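PDB 5HGC: serpin from Taeniopygia guttata, which binds a cortisol-type steroid in this structure and, as a member of the serpin family, may act as a serine protease inhibitor. Local coordinates for residues Y215-L220 with Q258-H263; G243-L248 with P354-I359; F18-F23 with Q250-E255. All coordinates share one frame; numbering follows the deposited sequence.

Interaction 1 (Y215-L220 with Q258-H263); sequences YFDEEL and QKWSDH. With HCY ((11alpha,14beta)-11,17,21-trihydroxypregn-4-ene-3,20-dione), chain B.
Tyr215, Asp217 and Leu220, from the end of strand 211-217 and the turn after it, receive Lys259, Trp260 and His263 of helix 254-263, the helix whose other flank borders the steroid pocket. Tyr215, Trp260 and His263 form an aromatic cluster without a true stack. His263 lays its CB over one face of the tyrosine ring, 3.9 Å from the ring centroid, a CH-pi contact, while its imidazole runs alongside with little ring overlap. Trp260 meets Tyr215 rim to rim, planes 49° apart, Tyr215 CD2 lying 3.6 Å from Trp260 CD1. Next to this cluster, the carboxylate of the buried Asp217 is gripped twice at one oxygen. Trp260 NE1 donates to Asp217 OD2 over 3.1 Å, almost straight (171°) and in the indole plane, though it comes from well above the carboxylate plane. Lys259 NZ forms a salt bridge to the same Asp217 OD2 at 3.3 Å, the hydrogen bond in it being weak. With CG lodged between its backbone N and carbonyl carbon (chi1 54°), Asp217 turns its carboxylate to the helix; together the two donors would probably favour its charged form. Glu219, poorly ordered, stays beyond salt-bridge range of Lys259. Leu220 CD1 closes the apolar end 4.2 Å from Trp260 CZ2, and the indole also rests on Val224 and Val238. On the helix's far flank, Ser261 OG shares a 3.0 Å hydrogen bond with the steroid hydroxyl HCY O2. A helix seated on B-sheet strands by a buried tryptophan, with steroid on its other side, is consistent with the hormone site of corticosteroid-binding serpins.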
loop_
_atom_site.group_PDB
_atom_site.type_symbol
_atom_site.label_atom_id
_atom_site.label_comp_id
_atom_site.label_asym_id
_atom_site.label_seq_id
_atom_site.Cartn_x
_atom_site.Cartn_y
_atom_site.Cartn_z
ATOM N N TYR A 215 -20.200 10.716 0.814
ATOM C CA TYR A 215 -20.823 10.604 -0.497
ATOM C C TYR A 215 -21.411 9.241 -0.635
ATOM O O TYR A 215 -20.790 8.289 -0.184
ATOM C CB TYR A 215 -19.799 10.807 -1.608
ATOM C CG TYR A 215 -20.379 10.638 -3.002
ATOM C CD1 TYR A 215 -21.325 11.548 -3.514
ATOM C CD2 TYR A 215 -19.997 9.551 -3.808
ATOM C CE1 TYR A 215 -21.866 11.378 -4.777
ATOM C CE2 TYR A 215 -20.542 9.391 -5.061
ATOM C CZ TYR A 215 -21.467 10.313 -5.533
ATOM O OH TYR A 215 -21.994 10.144 -6.781
ATOM N N PHE A 216 -22.602 9.142 -1.238
ATOM C CA PHE A 216 -23.217 7.858 -1.575
ATOM C C PHE A 216 -23.185 7.748 -3.081
ATOM O O PHE A 216 -23.676 8.669 -3.695
ATOM C CB PHE A 216 -24.680 7.819 -1.041
ATOM C CG PHE A 216 -25.384 6.476 -1.257
ATOM C CD1 PHE A 216 -25.159 5.374 -0.381
ATOM C CD2 PHE A 216 -26.259 6.274 -2.360
ATOM C CE1 PHE A 216 -25.782 4.106 -0.590
ATOM C CE2 PHE A 216 -26.872 5.024 -2.556
ATOM C CZ PHE A 216 -26.633 3.942 -1.673
ATOM N N ASP A 217 -22.601 6.707 -3.718
ATOM C CA ASP A 217 -23.070 6.432 -5.126
ATOM C C ASP A 217 -24.065 5.327 -5.283
ATOM O O ASP A 217 -23.875 4.221 -4.724
ATOM C CB ASP A 217 -22.009 6.352 -6.249
ATOM C CG ASP A 217 -20.942 5.398 -5.979
ATOM O OD1 ASP A 217 -20.997 4.837 -4.878
ATOM O OD2 ASP A 217 -20.019 5.250 -6.834
ATOM N N GLU A 218 -25.110 5.637 -6.070
ATOM C CA GLU A 218 -26.140 4.638 -6.373
ATOM C C GLU A 218 -25.556 3.602 -7.301
ATOM O O GLU A 218 -25.654 2.410 -6.998
ATOM C CB GLU A 218 -27.449 5.210 -6.957
ATOM C CG GLU A 218 -28.278 6.051 -6.005
ATOM C CD GLU A 218 -27.949 7.529 -6.138
ATOM O OE1 GLU A 218 -26.791 7.845 -6.511
ATOM O OE2 GLU A 218 -28.839 8.380 -5.882
ATOM N N GLU A 219 -24.934 4.055 -8.399
ATOM C CA GLU A 219 -24.213 3.177 -9.346
ATOM C C GLU A 219 -23.461 2.062 -8.617
ATOM O O GLU A 219 -23.585 0.885 -8.991
ATOM C CB GLU A 219 -23.190 3.953 -10.174
ATOM C CG GLU A 219 -23.661 5.238 -10.834
ATOM C CD GLU A 219 -22.976 5.462 -12.180
ATOM O OE1 GLU A 219 -22.169 4.593 -12.610
ATOM O OE2 GLU A 219 -23.251 6.509 -12.819
ATOM N N LEU A 220 -22.705 2.417 -7.565
ATOM C CA LEU A 220 -21.935 1.403 -6.904
ATOM C C LEU A 220 -22.512 0.857 -5.622
ATOM O O LEU A 220 -22.037 -0.174 -5.127
ATOM C CB LEU A 220 -20.466 1.800 -6.777
ATOM C CG LEU A 220 -19.755 2.043 -8.111
ATOM C CD1 LEU A 220 -18.317 2.397 -7.834
ATOM C CD2 LEU A 220 -19.789 0.820 -9.002
ATOM N N GLN A 258 -11.801 9.647 -8.240
ATOM C CA GLN A 258 -11.945 11.053 -8.575
ATOM C C GLN A 258 -13.404 11.516 -8.498
ATOM O O GLN A 258 -13.667 12.634 -8.040
ATOM C CB GLN A 258 -11.396 11.379 -9.964
ATOM C CG GLN A 258 -11.485 12.873 -10.264
ATOM C CD GLN A 258 -10.281 13.389 -11.005
ATOM O OE1 GLN A 258 -9.870 12.832 -12.065
ATOM N NE2 GLN A 258 -9.675 14.456 -10.454
ATOM N N LYS A 259 -14.319 10.662 -8.965
ATOM C CA LYS A 259 -15.753 10.856 -8.799
ATOM C C LYS A 259 -16.047 11.100 -7.308
ATOM O O LYS A 259 -16.593 12.183 -6.957
ATOM C CB LYS A 259 -16.545 9.646 -9.305
ATOM C CG LYS A 259 -18.065 9.834 -9.211
ATOM C CD LYS A 259 -18.844 8.759 -9.943
ATOM C CE LYS A 259 -19.318 7.636 -9.034
ATOM N NZ LYS A 259 -20.624 7.101 -9.553
ATOM N N TRP A 260 -15.632 10.148 -6.446
ATOM C CA TRP A 260 -15.888 10.297 -5.017
ATOM C C TRP A 260 -15.389 11.638 -4.449
ATOM O O TRP A 260 -16.147 12.417 -3.822
ATOM C CB TRP A 260 -15.332 9.131 -4.245
ATOM C CG TRP A 260 -16.026 7.807 -4.549
ATOM C CD1 TRP A 260 -17.248 7.624 -5.161
ATOM C CD2 TRP A 260 -15.538 6.493 -4.229
ATOM N NE1 TRP A 260 -17.541 6.271 -5.258
ATOM C CE2 TRP A 260 -16.521 5.553 -4.691
ATOM C CE3 TRP A 260 -14.369 6.015 -3.600
ATOM C CZ2 TRP A 260 -16.375 4.149 -4.536
ATOM C CZ3 TRP A 260 -14.190 4.609 -3.465
ATOM C CH2 TRP A 260 -15.198 3.693 -3.939
ATOM N N SER A 261 -14.124 11.935 -4.680
ATOM C CA SER A 261 -13.568 13.083 -4.023
ATOM C C SER A 261 -14.143 14.396 -4.598
ATOM O O SER A 261 -14.228 15.377 -3.866
ATOM C CB SER A 261 -12.050 13.036 -4.055
ATOM O OG SER A 261 -11.587 13.044 -5.388
ATOM N N ASP A 262 -14.559 14.398 -5.873
ATOM C CA ASP A 262 -15.222 15.546 -6.475
ATOM C C ASP A 262 -16.550 15.839 -5.788
ATOM O O ASP A 262 -16.920 17.003 -5.666
ATOM C CB ASP A 262 -15.467 15.354 -7.974
ATOM C CG ASP A 262 -14.169 15.492 -8.838
ATOM O OD1 ASP A 262 -13.154 16.076 -8.405
ATOM O OD2 ASP A 262 -14.184 15.000 -9.988
ATOM N N HIS A 263 -17.216 14.792 -5.309
ATOM C CA HIS A 263 -18.544 14.897 -4.723
ATOM C C HIS A 263 -18.695 14.753 -3.199
ATOM O O HIS A 263 -19.813 14.747 -2.695
ATOM C CB HIS A 263 -19.464 13.900 -5.427
ATOM C CG HIS A 263 -19.654 14.200 -6.875
ATOM N ND1 HIS A 263 -19.268 13.331 -7.872
ATOM C CD2 HIS A 263 -20.145 15.303 -7.496
ATOM C CE1 HIS A 263 -19.522 13.880 -9.044
ATOM N NE2 HIS A 263 -20.037 15.082 -8.843
HETATM C C1 HCY B . -7.284 11.847 -9.375
HETATM C C2 HCY B . -7.028 11.318 -10.785
HETATM C C3 HCY B . -5.721 10.565 -10.878
HETATM C C4 HCY B . -5.012 10.123 -9.653
HETATM C C5 HCY B . -5.667 10.082 -8.487
HETATM C C6 HCY B . -5.125 9.217 -7.371
HETATM C C7 HCY B . -5.103 10.012 -6.045
HETATM C C8 HCY B . -6.348 10.854 -5.744
HETATM C C9 HCY B . -6.712 11.719 -6.972
HETATM C C10 HCY B . -6.946 10.876 -8.246
HETATM C C12 HCY B . -7.608 13.612 -5.362
HETATM C C11 HCY B . -7.773 12.839 -6.689
HETATM C C13 HCY B . -7.288 12.658 -4.172
HETATM C C14 HCY B . -6.103 11.776 -4.570
HETATM C C15 HCY B . -5.549 11.256 -3.266
HETATM C C16 HCY B . -5.775 12.371 -2.253
HETATM C C17 HCY B . -6.729 13.392 -2.925
HETATM C C18 HCY B . -8.509 11.806 -3.717
HETATM C C19 HCY B . -8.071 9.823 -8.137
HETATM C C20 HCY B . -7.763 13.954 -1.968
HETATM C C21 HCY B . -8.244 15.384 -2.109
HETATM O O1 HCY B . -5.294 10.267 -11.975
HETATM O O2 HCY B . -9.015 12.129 -6.655
HETATM O O3 HCY B . -5.975 14.563 -3.311
HETATM O O4 HCY B . -8.226 13.266 -1.071
HETATM O O5 HCY B . -9.637 15.294 -1.815
#

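Interaction 2 (G243-L248 with P354-I359); sequences GKMKQL and PFLMLI. With SO4 (sulfate ion), chain E.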
loop_
_atom_site.group_PDB
_atom_site.type_symbol
_atom_site.label_atom_id
_atom_site.label_comp_id
_atom_site.label_asym_id
_atom_site.label_seq_id
_atom_site.Cartn_x
_atom_site.Cartn_y
_atom_site.Cartn_z
ATOM N N GLY A 243 -24.047 -7.778 -0.664
ATOM C CA GLY A 243 -24.152 -8.260 -2.036
ATOM C C GLY A 243 -23.450 -7.405 -3.072
ATOM O O GLY A 243 -23.489 -7.735 -4.239
ATOM N N LYS A 244 -22.793 -6.311 -2.682
ATOM C CA LYS A 244 -22.217 -5.405 -3.695
ATOM C C LYS A 244 -20.683 -5.294 -3.749
ATOM O O LYS A 244 -20.133 -4.615 -4.609
ATOM C CB LYS A 244 -22.913 -4.047 -3.665
ATOM C CG LYS A 244 -24.377 -4.164 -4.081
ATOM C CD LYS A 244 -24.570 -3.974 -5.579
ATOM C CE LYS A 244 -26.048 -3.934 -5.947
ATOM N NZ LYS A 244 -26.650 -5.287 -5.834
ATOM N N MET A 245 -20.002 -6.003 -2.852
ATOM C CA MET A 245 -18.541 -6.041 -2.832
ATOM C C MET A 245 -17.900 -6.528 -4.149
ATOM O O MET A 245 -17.056 -5.804 -4.678
ATOM C CB MET A 245 -18.031 -6.810 -1.613
ATOM C CG MET A 245 -16.511 -6.815 -1.445
ATOM S SD MET A 245 -15.815 -5.191 -1.023
ATOM C CE MET A 245 -16.077 -5.199 0.764
ATOM N N LYS A 246 -18.312 -7.699 -4.685
ATOM C CA LYS A 246 -17.715 -8.273 -5.935
ATOM C C LYS A 246 -17.750 -7.194 -7.012
ATOM O O LYS A 246 -16.746 -6.922 -7.691
ATOM C CB LYS A 246 -18.353 -9.625 -6.421
ATOM N N GLN A 247 -18.889 -6.523 -7.097
ATOM C CA GLN A 247 -19.108 -5.512 -8.126
ATOM C C GLN A 247 -18.160 -4.291 -7.972
ATOM O O GLN A 247 -17.555 -3.838 -8.964
ATOM C CB GLN A 247 -20.593 -5.126 -8.130
ATOM C CG GLN A 247 -21.118 -4.559 -9.448
ATOM C CD GLN A 247 -21.435 -3.059 -9.402
ATOM O OE1 GLN A 247 -22.074 -2.556 -8.443
ATOM N NE2 GLN A 247 -21.013 -2.336 -10.466
ATOM N N LEU A 248 -18.040 -3.791 -6.731
ATOM C CA LEU A 248 -17.117 -2.728 -6.367
ATOM C C LEU A 248 -15.645 -3.084 -6.704
ATOM O O LEU A 248 -14.970 -2.295 -7.403
ATOM C CB LEU A 248 -17.244 -2.419 -4.885
ATOM C CG LEU A 248 -16.279 -1.363 -4.337
ATOM C CD1 LEU A 248 -16.454 -0.002 -5.017
ATOM C CD2 LEU A 248 -16.513 -1.252 -2.846
ATOM N N PRO A 354 -18.258 -5.970 5.760
ATOM C CA PRO A 354 -16.995 -5.719 5.059
ATOM C C PRO A 354 -16.945 -4.408 4.266
ATOM O O PRO A 354 -17.950 -4.000 3.656
ATOM C CB PRO A 354 -16.887 -6.920 4.099
ATOM C CG PRO A 354 -17.656 -7.988 4.788
ATOM C CD PRO A 354 -18.854 -7.233 5.303
ATOM N N PHE A 355 -15.757 -3.786 4.279
ATOM C CA PHE A 355 -15.514 -2.454 3.701
ATOM C C PHE A 355 -14.093 -2.310 3.161
ATOM O O PHE A 355 -13.212 -3.062 3.550
ATOM C CB PHE A 355 -15.745 -1.412 4.783
ATOM C CG PHE A 355 -14.796 -1.521 5.954
ATOM C CD1 PHE A 355 -15.068 -2.399 7.022
ATOM C CD2 PHE A 355 -13.634 -0.689 6.016
ATOM C CE1 PHE A 355 -14.200 -2.504 8.092
ATOM C CE2 PHE A 355 -12.800 -0.748 7.127
ATOM C CZ PHE A 355 -13.077 -1.660 8.159
ATOM N N LEU A 356 -13.875 -1.334 2.298
ATOM C CA LEU A 356 -12.558 -0.955 1.880
ATOM C C LEU A 356 -12.041 0.191 2.719
ATOM O O LEU A 356 -12.826 1.076 3.152
ATOM C CB LEU A 356 -12.560 -0.523 0.427
ATOM C CG LEU A 356 -13.204 -1.474 -0.576
ATOM C CD1 LEU A 356 -12.899 -0.982 -1.980
ATOM C CD2 LEU A 356 -12.694 -2.887 -0.390
ATOM N N MET A 357 -10.719 0.166 2.969
ATOM C CA MET A 357 -10.022 1.332 3.501
ATOM C C MET A 357 -8.867 1.749 2.538
ATOM O O MET A 357 -7.935 0.940 2.247
ATOM C CB MET A 357 -9.544 1.073 4.901
ATOM C CG MET A 357 -8.835 2.287 5.442
ATOM S SD MET A 357 -8.581 1.997 7.194
ATOM C CE MET A 357 -8.104 3.593 7.879
ATOM N N LEU A 358 -8.950 2.972 1.997
ATOM C CA LEU A 358 -7.957 3.416 1.018
ATOM C C LEU A 358 -7.252 4.642 1.592
ATOM O O LEU A 358 -7.904 5.644 1.942
ATOM C CB LEU A 358 -8.572 3.723 -0.344
ATOM C CG LEU A 358 -9.679 2.771 -0.811
ATOM C CD1 LEU A 358 -10.320 3.324 -2.068
ATOM C CD2 LEU A 358 -9.151 1.364 -1.047
ATOM N N ILE A 359 -5.928 4.556 1.738
ATOM C CA ILE A 359 -5.203 5.631 2.398
ATOM C C ILE A 359 -4.355 6.289 1.372
ATOM O O ILE A 359 -3.619 5.607 0.677
ATOM C CB ILE A 359 -4.388 5.119 3.564
ATOM C CG1 ILE A 359 -5.339 4.404 4.555
ATOM C CG2 ILE A 359 -3.620 6.257 4.189
ATOM C CD1 ILE A 359 -4.690 3.580 5.670
HETATM S S SO4 E . -20.720 -9.302 -0.312
HETATM O O1 SO4 E . -21.932 -9.474 0.514
HETATM O O2 SO4 E . -21.013 -8.380 -1.436
HETATM O O3 SO4 E . -19.685 -8.765 0.621
HETATM O O4 SO4 E . -20.293 -10.594 -0.910
#
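Met245 and Leu248 press the first turn of helix 245-251 onto Pro354, just before strand 355-361, and onto Leu356 within it, a buried helix-on-sheet contact made mainly by apolar side chains. Met245 CG stands anti to the backbone N (chi1 -176°), and bends at the next two torsions swing the methyl over to Pro354. Met245 CE thus comes to 3.6 Å from Pro354 O and 3.8 Å from Pro354 CB, and Met245 SD to 3.9 Å from Leu356 CD2. Leu248 and Leu356 meet tip to tip, Leu248 CD2 lying 3.7 Å from Leu356 CD1. With an alanine at Leu356, a gap would probably open between helix and strand, leaving the sulfur of Met245 and the methyl of Leu248 without their common partner. Val238 of the adjacent strand touches both leucines, while Phe355 turns to the sheet's other side and meets Phe273 and Phe351. A sulfate at the helix start, probably from the crystallisation liquor, accepts hydrogen bonds from Gly243 N (to O1, 3.0 Å) and Met245 N (to O2, 2.9 Å). Backbone N-H groups binding an anion are typical of helix N termini; a helix packed on strands 233-240 and 355-361 is part of the serpin B-sheet core.

Interaction 3 (F18-F23 with Q250-E255); sequences FAFQFF and QTLDKE. With HCY ((11alpha,14beta)-11,17,21-trihydroxypregn-4-ene-3,20-dione), chain B.
Phe20 and Phe23, one turn apart on helix 12-29, take Leu252 from the short link between helices 245-251 and 254-263. The tight part centres on one methyl: Leu252 CD2 lies 3.6 Å from Phe20 CE1 and 3.9 Å from Phe23 CE2, approaching both rings obliquely. Leu252 holds CG anti to its backbone N (chi1 179°), which carries the isobutyl group into the aromatic pair. Phe20 adds its stem, with Phe20 CB 3.6 Å from Leu252 O, and lies along the backbone beyond, Phe20 CD2 standing 4.1 Å from Lys254 N. Leu252 O also accepts a weak hydrogen bond from Arg24. Around Asp253 and Lys254 the contact becomes looser and polar, opening toward the exposed Glu255. Here mainly backbone faces Phe20. Asp253 turns its side chain away from helix 12-29 to serve as N-cap of helix 254-263, its OD1 also bonded to the Thr256 hydroxyl. Lys254 leads its chain past the steroid's C3 ketone (oxygen HCY O1), and its ammonium bridges two acids: Lys254 NZ donates to Glu255 OE2 at 2.9 Å, on the syn side of that carboxylate but somewhat out of its plane, and makes a further salt bridge with Asp17. Leu252 thus meets helix 12-29 through hydrocarbon, and Lys254 reaches Asp17 of that helix through charge. Ile370 of strand 366-373 also touches Phe20, Phe23 and Ala19, while Phe18 and Phe22 on the far flank of helix 12-29 pack against helices 39-52 and 285-290, so this helix is held between the sheet and its helical neighbours.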
loop_
_atom_site.group_PDB
_atom_site.type_symbol
_atom_site.label_atom_id
_atom_site.label_comp_id
_atom_site.label_asym_id
_atom_site.label_seq_id
_atom_site.Cartn_x
_atom_site.Cartn_y
_atom_site.Cartn_z
ATOM N N PHE A 18 -1.848 1.505 -11.645
ATOM C CA PHE A 18 -1.173 0.286 -11.211
ATOM C C PHE A 18 -1.844 -0.195 -9.918
ATOM O O PHE A 18 -2.151 -1.393 -9.783
ATOM C CB PHE A 18 0.391 0.472 -11.028
ATOM C CG PHE A 18 1.041 -0.675 -10.280
ATOM C CD1 PHE A 18 1.256 -1.911 -10.915
ATOM C CD2 PHE A 18 1.315 -0.567 -8.929
ATOM C CE1 PHE A 18 1.761 -3.009 -10.211
ATOM C CE2 PHE A 18 1.833 -1.656 -8.208
ATOM C CZ PHE A 18 2.062 -2.886 -8.849
ATOM N N ALA A 19 -2.072 0.746 -8.988
ATOM C CA ALA A 19 -2.609 0.440 -7.677
ATOM C C ALA A 19 -3.901 -0.324 -7.830
ATOM O O ALA A 19 -4.087 -1.365 -7.164
ATOM C CB ALA A 19 -2.864 1.718 -6.861
ATOM N N PHE A 20 -4.791 0.176 -8.692
ATOM C CA PHE A 20 -6.055 -0.524 -8.869
ATOM C C PHE A 20 -6.080 -1.781 -9.779
ATOM O O PHE A 20 -6.834 -2.728 -9.470
ATOM C CB PHE A 20 -7.218 0.466 -9.066
ATOM C CG PHE A 20 -7.364 1.401 -7.896
ATOM C CD1 PHE A 20 -7.850 0.930 -6.673
ATOM C CD2 PHE A 20 -6.913 2.715 -7.980
ATOM C CE1 PHE A 20 -7.916 1.774 -5.564
ATOM C CE2 PHE A 20 -6.973 3.558 -6.872
ATOM C CZ PHE A 20 -7.475 3.097 -5.663
ATOM N N GLN A 21 -5.243 -1.859 -10.832
ATOM C CA GLN A 21 -5.147 -3.178 -11.521
ATOM C C GLN A 21 -4.664 -4.244 -10.578
ATOM O O GLN A 21 -5.152 -5.381 -10.606
ATOM C CB GLN A 21 -4.221 -3.202 -12.717
ATOM C CG GLN A 21 -4.561 -2.194 -13.770
ATOM C CD GLN A 21 -3.397 -1.958 -14.691
ATOM O OE1 GLN A 21 -2.646 -2.914 -15.016
ATOM N NE2 GLN A 21 -3.226 -0.678 -15.126
ATOM N N PHE A 22 -3.695 -3.879 -9.746
ATOM C CA PHE A 22 -3.145 -4.834 -8.829
ATOM C C PHE A 22 -4.270 -5.349 -7.957
ATOM O O PHE A 22 -4.400 -6.593 -7.808
ATOM C CB PHE A 22 -2.015 -4.229 -7.993
ATOM C CG PHE A 22 -1.287 -5.237 -7.155
ATOM C CD1 PHE A 22 -1.774 -5.618 -5.916
ATOM C CD2 PHE A 22 -0.076 -5.796 -7.602
ATOM C CE1 PHE A 22 -1.091 -6.567 -5.147
ATOM C CE2 PHE A 22 0.620 -6.722 -6.829
ATOM C CZ PHE A 22 0.105 -7.133 -5.608
ATOM N N PHE A 23 -5.049 -4.398 -7.388
ATOM C CA PHE A 23 -6.227 -4.689 -6.560
ATOM C C PHE A 23 -7.242 -5.631 -7.236
ATOM O O PHE A 23 -7.653 -6.624 -6.600
ATOM C CB PHE A 23 -6.966 -3.402 -6.157
ATOM C CG PHE A 23 -8.079 -3.631 -5.169
ATOM C CD1 PHE A 23 -7.820 -4.170 -3.902
ATOM C CD2 PHE A 23 -9.391 -3.362 -5.506
ATOM C CE1 PHE A 23 -8.830 -4.381 -2.958
ATOM C CE2 PHE A 23 -10.416 -3.590 -4.563
ATOM C CZ PHE A 23 -10.133 -4.088 -3.285
ATOM N N GLN A 250 -14.536 -5.203 -8.952
ATOM C CA GLN A 250 -14.306 -5.323 -10.401
ATOM C C GLN A 250 -14.304 -3.986 -11.143
ATOM O O GLN A 250 -13.867 -3.901 -12.275
ATOM C CB GLN A 250 -15.326 -6.265 -11.058
ATOM C CG GLN A 250 -15.141 -7.766 -10.808
ATOM C CD GLN A 250 -16.478 -8.570 -10.872
ATOM O OE1 GLN A 250 -17.541 -8.089 -11.348
ATOM N NE2 GLN A 250 -16.432 -9.788 -10.358
ATOM N N THR A 251 -14.799 -2.942 -10.516
ATOM C CA THR A 251 -14.952 -1.638 -11.161
ATOM C C THR A 251 -13.889 -0.685 -10.664
ATOM O O THR A 251 -13.515 0.237 -11.378
ATOM C CB THR A 251 -16.287 -1.027 -10.683
ATOM O OG1 THR A 251 -17.283 -2.036 -10.742
ATOM C CG2 THR A 251 -16.717 0.291 -11.433
ATOM N N LEU A 252 -13.463 -0.863 -9.411
ATOM C CA LEU A 252 -12.784 0.211 -8.700
ATOM C C LEU A 252 -11.528 0.635 -9.491
ATOM O O LEU A 252 -10.675 -0.184 -9.847
ATOM C CB LEU A 252 -12.483 -0.203 -7.252
ATOM C CG LEU A 252 -11.738 0.857 -6.428
ATOM C CD1 LEU A 252 -12.585 2.086 -6.104
ATOM C CD2 LEU A 252 -11.173 0.220 -5.159
ATOM N N ASP A 253 -11.455 1.903 -9.825
ATOM C CA ASP A 253 -10.332 2.390 -10.593
ATOM C C ASP A 253 -10.179 3.854 -10.180
ATOM O O ASP A 253 -10.972 4.345 -9.360
ATOM C CB ASP A 253 -10.580 2.213 -12.100
ATOM C CG ASP A 253 -11.738 3.110 -12.643
ATOM O OD1 ASP A 253 -12.529 3.647 -11.828
ATOM O OD2 ASP A 253 -11.871 3.281 -13.889
ATOM N N LYS A 254 -9.218 4.567 -10.748
ATOM C CA LYS A 254 -8.934 5.903 -10.289
ATOM C C LYS A 254 -9.984 6.939 -10.661
ATOM O O LYS A 254 -10.036 8.026 -10.077
ATOM C CB LYS A 254 -7.567 6.348 -10.774
ATOM C CG LYS A 254 -7.438 6.497 -12.265
ATOM C CD LYS A 254 -6.450 7.627 -12.544
ATOM C CE LYS A 254 -5.649 7.353 -13.809
ATOM N NZ LYS A 254 -6.430 6.799 -14.963
ATOM N N GLU A 255 -10.809 6.606 -11.647
ATOM C CA GLU A 255 -11.888 7.461 -12.078
ATOM C C GLU A 255 -12.994 7.408 -11.008
ATOM O O GLU A 255 -13.506 8.470 -10.620
ATOM C CB GLU A 255 -12.393 7.033 -13.459
ATOM C CG GLU A 255 -11.505 7.394 -14.660
ATOM C CD GLU A 255 -10.195 6.584 -14.828
ATOM O OE1 GLU A 255 -10.052 5.356 -14.511
ATOM O OE2 GLU A 255 -9.261 7.229 -15.324
HETATM C C1 HCY B . -7.284 11.847 -9.375
HETATM C C2 HCY B . -7.028 11.318 -10.785
HETATM C C3 HCY B . -5.721 10.565 -10.878
HETATM C C4 HCY B . -5.012 10.123 -9.653
HETATM C C5 HCY B . -5.667 10.082 -8.487
HETATM C C6 HCY B . -5.125 9.217 -7.371
HETATM C C7 HCY B . -5.103 10.012 -6.045
HETATM C C8 HCY B . -6.348 10.854 -5.744
HETATM C C9 HCY B . -6.712 11.719 -6.972
HETATM C C10 HCY B . -6.946 10.876 -8.246
HETATM C C12 HCY B . -7.608 13.612 -5.362
HETATM C C11 HCY B . -7.773 12.839 -6.689
HETATM C C13 HCY B . -7.288 12.658 -4.172
HETATM C C14 HCY B . -6.103 11.776 -4.570
HETATM C C15 HCY B . -5.549 11.256 -3.266
HETATM C C16 HCY B . -5.775 12.371 -2.253
HETATM C C17 HCY B . -6.729 13.392 -2.925
HETATM C C18 HCY B . -8.509 11.806 -3.717
HETATM C C19 HCY B . -8.071 9.823 -8.137
HETATM C C20 HCY B . -7.763 13.954 -1.968
HETATM C C21 HCY B . -8.244 15.384 -2.109
HETATM O O1 HCY B . -5.294 10.267 -11.975
HETATM O O2 HCY B . -9.015 12.129 -6.655
HETATM O O3 HCY B . -5.975 14.563 -3.311
HETATM O O4 HCY B . -8.226 13.266 -1.071
HETATM O O5 HCY B . -9.637 15.294 -1.815
#

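In the fold
From the N terminus, residues 18-23 come first and wait 226 residues for 250-255, so interaction 3 closes the longest loop. Inside it starts interaction 1, at 215-220, whose partner 258-263 follows after 37 residues, beyond the end of that loop. Interaction 2 starts at 243-248 and closes only at 354-359, 105 residues on. Each loop therefore crosses the other two, and none nests. The crossings meet at consecutive helices 245-251 and 254-263: Trp260 packs on Leu248 and Leu252, and Leu356 touches Leu252 and Phe23. Together they tie helix 12-29, near the N terminus, and strands 211-217 and 355-361 to this helix pair, with interactions 1 and 3 both reaching the steroid.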